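Local atomic coordinates of Alpha/beta hydrolase (Paenibacillus sp. VTT E-133280, PDB entry 6TJ2), a protein that probably hydrolyses methyl salicylate as an extracellular esterase resembling tobacco salicylic acid binding protein 2. Residues Thr43-Ala57 against Gly71-Gly83. Numbering follows the deposited sequence.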
ATOM      1  N   THR A  43     -27.042   8.068   9.978  1.00 19.58           N
ATOM      2  CA  THR A  43     -27.588   9.435  10.067  1.00 22.91           C
ATOM      3  C   THR A  43     -27.438  10.078   8.692  1.00 18.83           C
ATOM      4  O   THR A  43     -26.376   9.967   8.108  1.00 17.05           O
ATOM      5  CB  THR A  43     -26.712  10.248  11.057  1.00 24.76           C
ATOM      6  OG1 THR A  43     -26.708   9.625  12.339  1.00 37.33           O
ATOM      7  CG2 THR A  43     -27.094  11.707  11.144  1.00 30.78           C
ATOM      8  N   PRO A  44     -28.436  10.796   8.149  1.00 15.66           N
ATOM      9  CA  PRO A  44     -28.258  11.489   6.880  1.00 15.80           C
ATOM     10  C   PRO A  44     -27.200  12.599   6.970  1.00 13.96           C
ATOM     11  O   PRO A  44     -27.060  13.275   7.990  1.00 15.74           O
ATOM     12  CB  PRO A  44     -29.641  12.053   6.551  1.00 16.53           C
ATOM     13  CG  PRO A  44     -30.565  11.220   7.381  1.00 18.42           C
ATOM     14  CD  PRO A  44     -29.820  10.887   8.636  1.00 18.20           C
ATOM     15  N   LEU A  45     -26.439  12.697   5.913  1.00 13.62           N
ATOM     16  CA  LEU A  45     -25.334  13.646   5.741  1.00 13.94           C
ATOM     17  C   LEU A  45     -25.666  14.583   4.565  1.00 12.90           C
ATOM     18  O   LEU A  45     -26.419  14.205   3.645  1.00 14.19           O
ATOM     19  CB  LEU A  45     -24.036  12.889   5.436  1.00 13.86           C
ATOM     20  CG  LEU A  45     -23.560  11.955   6.548  1.00 15.00           C
ATOM     21  CD1 LEU A  45     -22.355  11.189   6.039  1.00 16.36           C
ATOM     22  CD2 LEU A  45     -23.208  12.689   7.800  1.00 17.68           C
ATOM     23  N   THR A  46     -25.081  15.773   4.605  1.00 13.23           N
ATOM     24  CA  THR A  46     -25.162  16.685   3.469  1.00 13.57           C
ATOM     25  C   THR A  46     -23.738  16.803   2.941  1.00 12.61           C
ATOM     26  O   THR A  46     -22.835  17.168   3.710  1.00 14.34           O
ATOM     27  CB  THR A  46     -25.731  18.037   3.855  1.00 15.07           C
ATOM     28  OG1 THR A  46     -27.093  17.797   4.256  1.00 18.09           O
ATOM     29  CG2 THR A  46     -25.699  19.039   2.723  1.00 15.01           C
ATOM     30  N   PHE A  47     -23.535  16.526   1.681  1.00 11.62           N
ATOM     31  CA  PHE A  47     -22.225  16.636   0.980  1.00 11.69           C
ATOM     32  C   PHE A  47     -22.275  17.825   0.039  1.00 11.15           C
ATOM     33  O   PHE A  47     -23.257  18.022  -0.722  1.00 12.21           O
ATOM     34  CB  PHE A  47     -21.982  15.378   0.158  1.00 11.94           C
ATOM     35  CG  PHE A  47     -21.665  14.174   0.984  1.00 11.78           C
ATOM     36  CD1 PHE A  47     -20.333  13.803   1.241  1.00 12.20           C
ATOM     37  CD2 PHE A  47     -22.686  13.336   1.384  1.00 12.58           C
ATOM     38  CE1 PHE A  47     -20.073  12.660   1.988  1.00 12.83           C
ATOM     39  CE2 PHE A  47     -22.409  12.179   2.094  1.00 13.30           C
ATOM     40  CZ  PHE A  47     -21.100  11.848   2.373  1.00 13.16           C
ATOM     41  N   VAL A  48     -21.179  18.555  -0.020  1.00 11.14           N
ATOM     42  CA  VAL A  48     -20.849  19.523  -1.090  1.00 10.72           C
ATOM     43  C   VAL A  48     -19.610  18.974  -1.788  1.00 10.75           C
ATOM     44  O   VAL A  48     -18.536  18.931  -1.150  1.00 10.91           O
ATOM     45  CB  VAL A  48     -20.633  20.937  -0.541  1.00 11.77           C
ATOM     46  CG1 VAL A  48     -20.227  21.891  -1.644  1.00 11.86           C
ATOM     47  CG2 VAL A  48     -21.890  21.486   0.145  1.00 12.31           C
ATOM     48  N   LEU A  49     -19.759  18.522  -3.026  1.00 10.50           N
ATOM     49  CA  LEU A  49     -18.709  17.805  -3.773  1.00 10.59           C
ATOM     50  C   LEU A  49     -18.053  18.774  -4.742  1.00  9.84           C
ATOM     51  O   LEU A  49     -18.780  19.351  -5.552  1.00 11.04           O
ATOM     52  CB  LEU A  49     -19.241  16.597  -4.519  1.00 10.78           C
ATOM     53  CG  LEU A  49     -20.082  15.624  -3.688  1.00 11.37           C
ATOM     54  CD1 LEU A  49     -20.540  14.503  -4.567  1.00 12.03           C
ATOM     55  CD2 LEU A  49     -19.285  15.050  -2.521  1.00 11.59           C
ATOM     56  N   ILE A  50     -16.747  18.913  -4.654  1.00  9.55           N
ATOM     57  CA  ILE A  50     -15.922  19.849  -5.474  1.00 10.14           C
ATOM     58  C   ILE A  50     -15.033  19.034  -6.384  1.00  9.75           C
ATOM     59  O   ILE A  50     -14.106  18.359  -5.906  1.00 10.66           O
ATOM     60  CB  ILE A  50     -15.136  20.785  -4.559  1.00 10.23           C
ATOM     61  CG1 ILE A  50     -16.012  21.495  -3.519  1.00 11.21           C
ATOM     62  CG2 ILE A  50     -14.319  21.741  -5.432  1.00 10.98           C
ATOM     63  CD1 ILE A  50     -17.162  22.310  -4.133  1.00 12.48           C
ATOM     64  N   HIS A  51     -15.309  19.097  -7.680  1.00  9.86           N
ATOM     65  CA  HIS A  51     -14.495  18.403  -8.679  1.00  9.99           C
ATOM     66  C   HIS A  51     -13.111  19.056  -8.783  1.00  9.85           C
ATOM     67  O   HIS A  51     -12.921  20.197  -8.336  1.00 10.16           O
ATOM     68  CB  HIS A  51     -15.171  18.322 -10.030  1.00  9.81           C
ATOM     69  CG  HIS A  51     -15.317  19.631 -10.764  1.00 10.27           C
ATOM     70  ND1 HIS A  51     -14.253  20.232 -11.407  1.00 11.29           N
ATOM     71  CD2 HIS A  51     -16.367  20.466 -10.907  1.00 11.08           C
ATOM     72  CE1 HIS A  51     -14.669  21.361 -11.975  1.00 11.56           C
ATOM     73  NE2 HIS A  51     -15.951  21.536 -11.680  1.00 11.28           N
ATOM     74  N   GLY A  52     -12.236  18.366  -9.475  1.00 10.66           N
ATOM     75  CA  GLY A  52     -10.899  18.854  -9.751  1.00 10.29           C
ATOM     76  C   GLY A  52     -10.711  19.252 -11.193  1.00 10.23           C
ATOM     77  O   GLY A  52     -11.677  19.628 -11.892  1.00 10.42           O
ATOM     78  N   SER A  53      -9.474  19.286 -11.632  1.00 11.25           N
ATOM     79  CA  SER A  53      -9.109  19.773 -12.976  1.00 10.45           C
ATOM     80  C   SER A  53      -9.508  18.757 -14.047  1.00 10.80           C
ATOM     81  O   SER A  53      -9.688  17.524 -13.778  1.00 11.56           O
ATOM     82  CB  SER A  53      -7.648  20.093 -13.056  1.00 11.12           C
ATOM     83  OG  SER A  53      -7.287  21.102 -12.155  1.00 12.24           O
ATOM     84  N   TRP A  54      -9.672  19.229 -15.271  1.00 10.85           N
ATOM     85  CA  TRP A  54     -10.006  18.364 -16.420  1.00 10.83           C
ATOM     86  C   TRP A  54     -11.350  17.669 -16.110  1.00 10.90           C
ATOM     87  O   TRP A  54     -11.495  16.487 -16.421  1.00 11.50           O
ATOM     88  CB  TRP A  54      -8.898  17.384 -16.752  1.00 11.47           C
ATOM     89  CG  TRP A  54      -7.585  18.037 -16.976  1.00 11.45           C
ATOM     90  CD1 TRP A  54      -7.239  18.852 -18.019  1.00 11.97           C
ATOM     91  CD2 TRP A  54      -6.476  18.098 -16.076  1.00 11.12           C
ATOM     92  NE1 TRP A  54      -5.978  19.353 -17.848  1.00 12.34           N
ATOM     93  CE2 TRP A  54      -5.477  18.902 -16.652  1.00 12.03           C
ATOM     94  CE3 TRP A  54      -6.230  17.459 -14.847  1.00 11.34           C
ATOM     95  CZ2 TRP A  54      -4.278  19.167 -15.982  1.00 12.99           C
ATOM     96  CZ3 TRP A  54      -5.039  17.708 -14.217  1.00 11.76           C
ATOM     97  CH2 TRP A  54      -4.095  18.534 -14.777  1.00 13.24           C
ATOM     98  N   ALA A  55     -12.268  18.365 -15.495  1.00 11.22           N
ATOM     99  CA  ALA A  55     -13.532  17.791 -15.034  1.00 11.36           C
ATOM    100  C   ALA A  55     -14.534  18.924 -14.896  1.00 11.97           C
ATOM    101  O   ALA A  55     -14.190  20.095 -14.800  1.00 11.62           O
ATOM    102  CB  ALA A  55     -13.367  17.049 -13.753  1.00 11.82           C
ATOM    103  N   THR A  56     -15.793  18.571 -14.850  1.00 11.94           N
ATOM    104  CA  THR A  56     -16.918  19.467 -14.562  1.00 12.19           C
ATOM    105  C   THR A  56     -17.713  18.880 -13.390  1.00 11.74           C
ATOM    106  O   THR A  56     -17.399  17.789 -12.861  1.00 12.11           O
ATOM    107  CB  THR A  56     -17.841  19.608 -15.775  1.00 12.85           C
ATOM    108  OG1 THR A  56     -18.519  18.375 -16.022  1.00 15.70           O
ATOM    109  CG2 THR A  56     -17.091  20.008 -17.027  1.00 15.65           C
ATOM    110  N   ALA A  57     -18.761  19.572 -12.983  1.00 11.84           N
ATOM    111  CA  ALA A  57     -19.668  19.051 -11.927  1.00 12.27           C
ATOM    112  C   ALA A  57     -20.238  17.690 -12.334  1.00 12.53           C
ATOM    113  O   ALA A  57     -20.605  16.906 -11.431  1.00 12.97           O
ATOM    114  CB  ALA A  57     -20.781  20.069 -11.720  1.00 12.93           C
ATOM    115  N   GLY A  71     -30.041   8.312   1.153  1.00 15.61           N
ATOM    116  CA  GLY A  71     -30.750   9.292   1.980  1.00 17.19           C
ATOM    117  C   GLY A  71     -29.978  10.567   2.206  1.00 15.93           C
ATOM    118  O   GLY A  71     -30.411  11.396   3.025  1.00 16.95           O
ATOM    119  N   HIS A  72     -28.781  10.708   1.626  1.00 13.68           N
ATOM    120  CA  HIS A  72     -27.948  11.906   1.818  1.00 12.97           C
ATOM    121  C   HIS A  72     -28.342  13.023   0.836  1.00 12.81           C
ATOM    122  O   HIS A  72     -28.823  12.742  -0.284  1.00 14.88           O
ATOM    123  CB  HIS A  72     -26.466  11.493   1.694  1.00 13.02           C
ATOM    124  CG  HIS A  72     -26.140  10.374   2.614  1.00 12.75           C
ATOM    125  ND1 HIS A  72     -26.327  10.494   3.970  1.00 14.86           N
ATOM    126  CD2 HIS A  72     -25.750   9.110   2.364  1.00 13.12           C
ATOM    127  CE1 HIS A  72     -25.955   9.341   4.545  1.00 14.39           C
ATOM    128  NE2 HIS A  72     -25.609   8.504   3.585  1.00 13.50           N
ATOM    129  N   THR A  73     -28.093  14.233   1.248  1.00 12.62           N
ATOM    130  CA  THR A  73     -28.286  15.429   0.422  1.00 12.53           C
ATOM    131  C   THR A  73     -26.938  15.754  -0.244  1.00 11.84           C
ATOM    132  O   THR A  73     -25.918  15.703   0.444  1.00 12.95           O
ATOM    133  CB  THR A  73     -28.803  16.592   1.248  1.00 13.33           C
ATOM    134  OG1 THR A  73     -30.061  16.175   1.799  1.00 16.49           O
ATOM    135  CG2 THR A  73     -29.027  17.831   0.411  1.00 13.42           C
ATOM    136  N   VAL A  74     -26.957  15.954  -1.545  1.00 11.45           N
ATOM    137  CA  VAL A  74     -25.677  16.103  -2.284  1.00 11.42           C
ATOM    138  C   VAL A  74     -25.769  17.328  -3.196  1.00 11.50           C
ATOM    139  O   VAL A  74     -26.665  17.375  -4.068  1.00 13.44           O
ATOM    140  CB  VAL A  74     -25.323  14.861  -3.095  1.00 11.90           C
ATOM    141  CG1 VAL A  74     -23.966  15.022  -3.759  1.00 12.36           C
ATOM    142  CG2 VAL A  74     -25.370  13.591  -2.255  1.00 12.30           C
ATOM    143  N   TYR A  75     -24.861  18.259  -3.032  1.00 10.92           N
ATOM    144  CA  TYR A  75     -24.697  19.457  -3.901  1.00 11.80           C
ATOM    145  C   TYR A  75     -23.417  19.279  -4.704  1.00 11.80           C
ATOM    146  O   TYR A  75     -22.368  18.883  -4.130  1.00 11.69           O
ATOM    147  CB  TYR A  75     -24.638  20.732  -3.080  1.00 11.59           C
ATOM    148  CG  TYR A  75     -25.886  20.993  -2.296  1.00 11.83           C
ATOM    149  CD1 TYR A  75     -25.975  20.644  -0.953  1.00 13.21           C
ATOM    150  CD2 TYR A  75     -26.993  21.530  -2.905  1.00 13.35           C
ATOM    151  CE1 TYR A  75     -27.136  20.828  -0.225  1.00 12.86           C
ATOM    152  CE2 TYR A  75     -28.142  21.758  -2.172  1.00 14.14           C
ATOM    153  CZ  TYR A  75     -28.214  21.412  -0.850  1.00 14.48           C
ATOM    154  OH  TYR A  75     -29.377  21.650  -0.136  1.00 16.22           O
ATOM    155  N   THR A  76     -23.473  19.482  -5.997  1.00 10.96           N
ATOM    156  CA  THR A  76     -22.311  19.394  -6.918  1.00 11.37           C
ATOM    157  C   THR A  76     -22.172  20.701  -7.698  1.00 11.14           C
ATOM    158  O   THR A  76     -22.499  20.729  -8.875  1.00 12.91           O
ATOM    159  CB  THR A  76     -22.434  18.206  -7.856  1.00 12.20           C
ATOM    160  OG1 THR A  76     -23.604  18.272  -8.678  1.00 14.31           O
ATOM    161  CG2 THR A  76     -22.536  16.917  -7.067  1.00 13.28           C
ATOM    162  N   PRO A  77     -21.700  21.760  -7.063  1.00 11.03           N
ATOM    163  CA  PRO A  77     -21.611  23.058  -7.743  1.00 11.04           C
ATOM    164  C   PRO A  77     -20.597  23.017  -8.873  1.00 11.35           C
ATOM    165  O   PRO A  77     -19.524  22.378  -8.759  1.00 12.49           O
ATOM    166  CB  PRO A  77     -21.148  24.000  -6.628  1.00 11.59           C
ATOM    167  CG  PRO A  77     -20.440  23.100  -5.639  1.00 12.46           C
ATOM    168  CD  PRO A  77     -21.235  21.826  -5.681  1.00 11.58           C
ATOM    169  N   GLU A  78     -20.873  23.799  -9.890  1.00 11.81           N
ATOM    170  CA  GLU A  78     -19.831  24.159 -10.856  1.00 11.89           C
ATOM    171  C   GLU A  78     -19.120  25.431 -10.345  1.00 11.57           C
ATOM    172  O   GLU A  78     -19.649  26.136  -9.442  1.00 14.62           O
ATOM    173  CB  GLU A  78     -20.449  24.443 -12.224  1.00 11.39           C
ATOM    174  CG  GLU A  78     -19.442  24.541 -13.344  1.00 11.92           C
ATOM    175  CD  GLU A  78     -18.520  23.347 -13.274  1.00 13.30           C
ATOM    176  OE1 GLU A  78     -18.906  22.307 -13.867  1.00 13.23           O
ATOM    177  OE2 GLU A  78     -17.418  23.476 -12.705  1.00 11.90           O
ATOM    178  N   TYR A  79     -17.907  25.662 -10.821  1.00 10.90           N
ATOM    179  CA  TYR A  79     -17.120  26.814 -10.343  1.00 11.71           C
ATOM    180  C   TYR A  79     -16.497  27.564 -11.517  1.00 11.13           C
ATOM    181  O   TYR A  79     -16.503  27.077 -12.600  1.00 11.66           O
ATOM    182  CB  TYR A  79     -16.179  26.390  -9.215  1.00 11.20           C
ATOM    183  CG  TYR A  79     -15.177  25.291  -9.480  1.00 11.54           C
ATOM    184  CD1 TYR A  79     -14.076  25.467 -10.300  1.00 11.73           C
ATOM    185  CD2 TYR A  79     -15.283  24.095  -8.801  1.00 11.42           C
ATOM    186  CE1 TYR A  79     -13.116  24.474 -10.439  1.00 11.93           C
ATOM    187  CE2 TYR A  79     -14.337  23.092  -8.934  1.00 11.57           C
ATOM    188  CZ  TYR A  79     -13.249  23.280  -9.752  1.00 11.17           C
ATOM    189  OH  TYR A  79     -12.297  22.326  -9.863  1.00 12.05           O
ATOM    190  N   ALA A  80     -15.927  28.710 -11.188  1.00 11.36           N
ATOM    191  CA  ALA A  80     -15.501  29.694 -12.200  1.00 11.82           C
ATOM    192  C   ALA A  80     -14.530  29.059 -13.194  1.00 11.50           C
ATOM    193  O   ALA A  80     -13.655  28.258 -12.827  1.00 11.32           O
ATOM    194  CB  ALA A  80     -14.905  30.899 -11.556  1.00 12.92           C
ATOM    195  N   GLY A  81     -14.724  29.391 -14.470  1.00 12.42           N
ATOM    196  CA  GLY A  81     -13.851  28.952 -15.556  1.00 13.19           C
ATOM    197  C   GLY A  81     -13.973  27.481 -15.893  1.00 13.50           C
ATOM    198  O   GLY A  81     -13.179  26.961 -16.688  1.00 14.31           O
ATOM    199  N   HIS A  82     -14.970  26.812 -15.321  1.00 12.10           N
ATOM    200  CA  HIS A  82     -15.221  25.384 -15.549  1.00 12.32           C
ATOM    201  C   HIS A  82     -16.680  25.194 -15.940  1.00 13.00           C
ATOM    202  O   HIS A  82     -17.513  26.099 -15.784  1.00 13.18           O
ATOM    203  CB  HIS A  82     -14.849  24.555 -14.318  1.00 12.07           C
ATOM    204  CG  HIS A  82     -13.393  24.605 -14.015  1.00 12.93           C
ATOM    205  ND1 HIS A  82     -12.745  25.750 -13.576  1.00 11.55           N
ATOM    206  CD2 HIS A  82     -12.478  23.633 -14.059  1.00 12.62           C
ATOM    207  CE1 HIS A  82     -11.442  25.442 -13.398  1.00 11.86           C
ATOM    208  NE2 HIS A  82     -11.254  24.157 -13.682  1.00 12.36           N
ATOM    209  N   GLY A  83     -16.966  24.057 -16.527  1.00 15.34           N
ATOM    210  CA  GLY A  83     -18.296  23.824 -17.114  1.00 14.71           C
ATOM    211  C   GLY A  83     -18.547  24.801 -18.221  1.00 17.73           C
ATOM    212  O   GLY A  83     -17.676  25.004 -19.091  1.00 18.61           O
TER
HETATM  213  O   HOH W   1     -18.148  20.009  -8.181  1.00 12.63           O
HETATM  214  O   HOH W   2     -14.424  22.272 -16.635  1.00 18.16           O
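Strands 46-50 and 73-75 are the parallel arms of a beta-alpha-beta unit whose crossover is helix 61-69, and F47 and V74, like V48 and Y75, sit in register across them. F47 N donates to T73 O, F47 O receives Y75 N, and L49 N reaches Y75 O at 2.9 Å. H72 extends the pairing by side chain: its ND1 accepts L45 N at 2.9 Å, close to the imidazole plane, while the F47 edge points at its ring face, a T-shaped pair with planes at 80°. F47 and V74 turn to one face of the sheet, where L49 CD1 packs on V74 CG1 at 3.6 Å and helix 61-69 covers F47 and V74.

Beyond the strands the two segments diverge, and a water joins L49 O, H51 N and P77 O. Here H51 is held from several sides. Its ring lies in an offset stack on Y79, centroids 4.2 Å apart and planes at 16°; ND1 donates in the ring plane to a lone pair of G52 O, and NE2 makes a nearly straight 2.6 Å bond to the syn side of E78 OE2. That oxygen also takes Y79 N on its anti side, while E78 OE1 receives A57 N, so both carboxylate oxygens are engaged. With chi1 at 58°, between backbone N and carbonyl carbon, the Y79 ring reaches back under H51, and its hydroxyl donates to H51 O at 2.7 Å from above the carbonyl plane. A leucine in place of H51 would probably leave E78 OE2 without its imidazole mate and take from G52 O the N-H it receives from ND1. H82, hydrogen-bonded through NE2 to E205, lays one ring face against Y79 CE1 and completes an aromatic cluster with H51. Such a parallel strand pair, running on into a histidine-glycine loop beside the presumed nucleophile elbow, is characteristic of the alpha/beta-hydrolase fold.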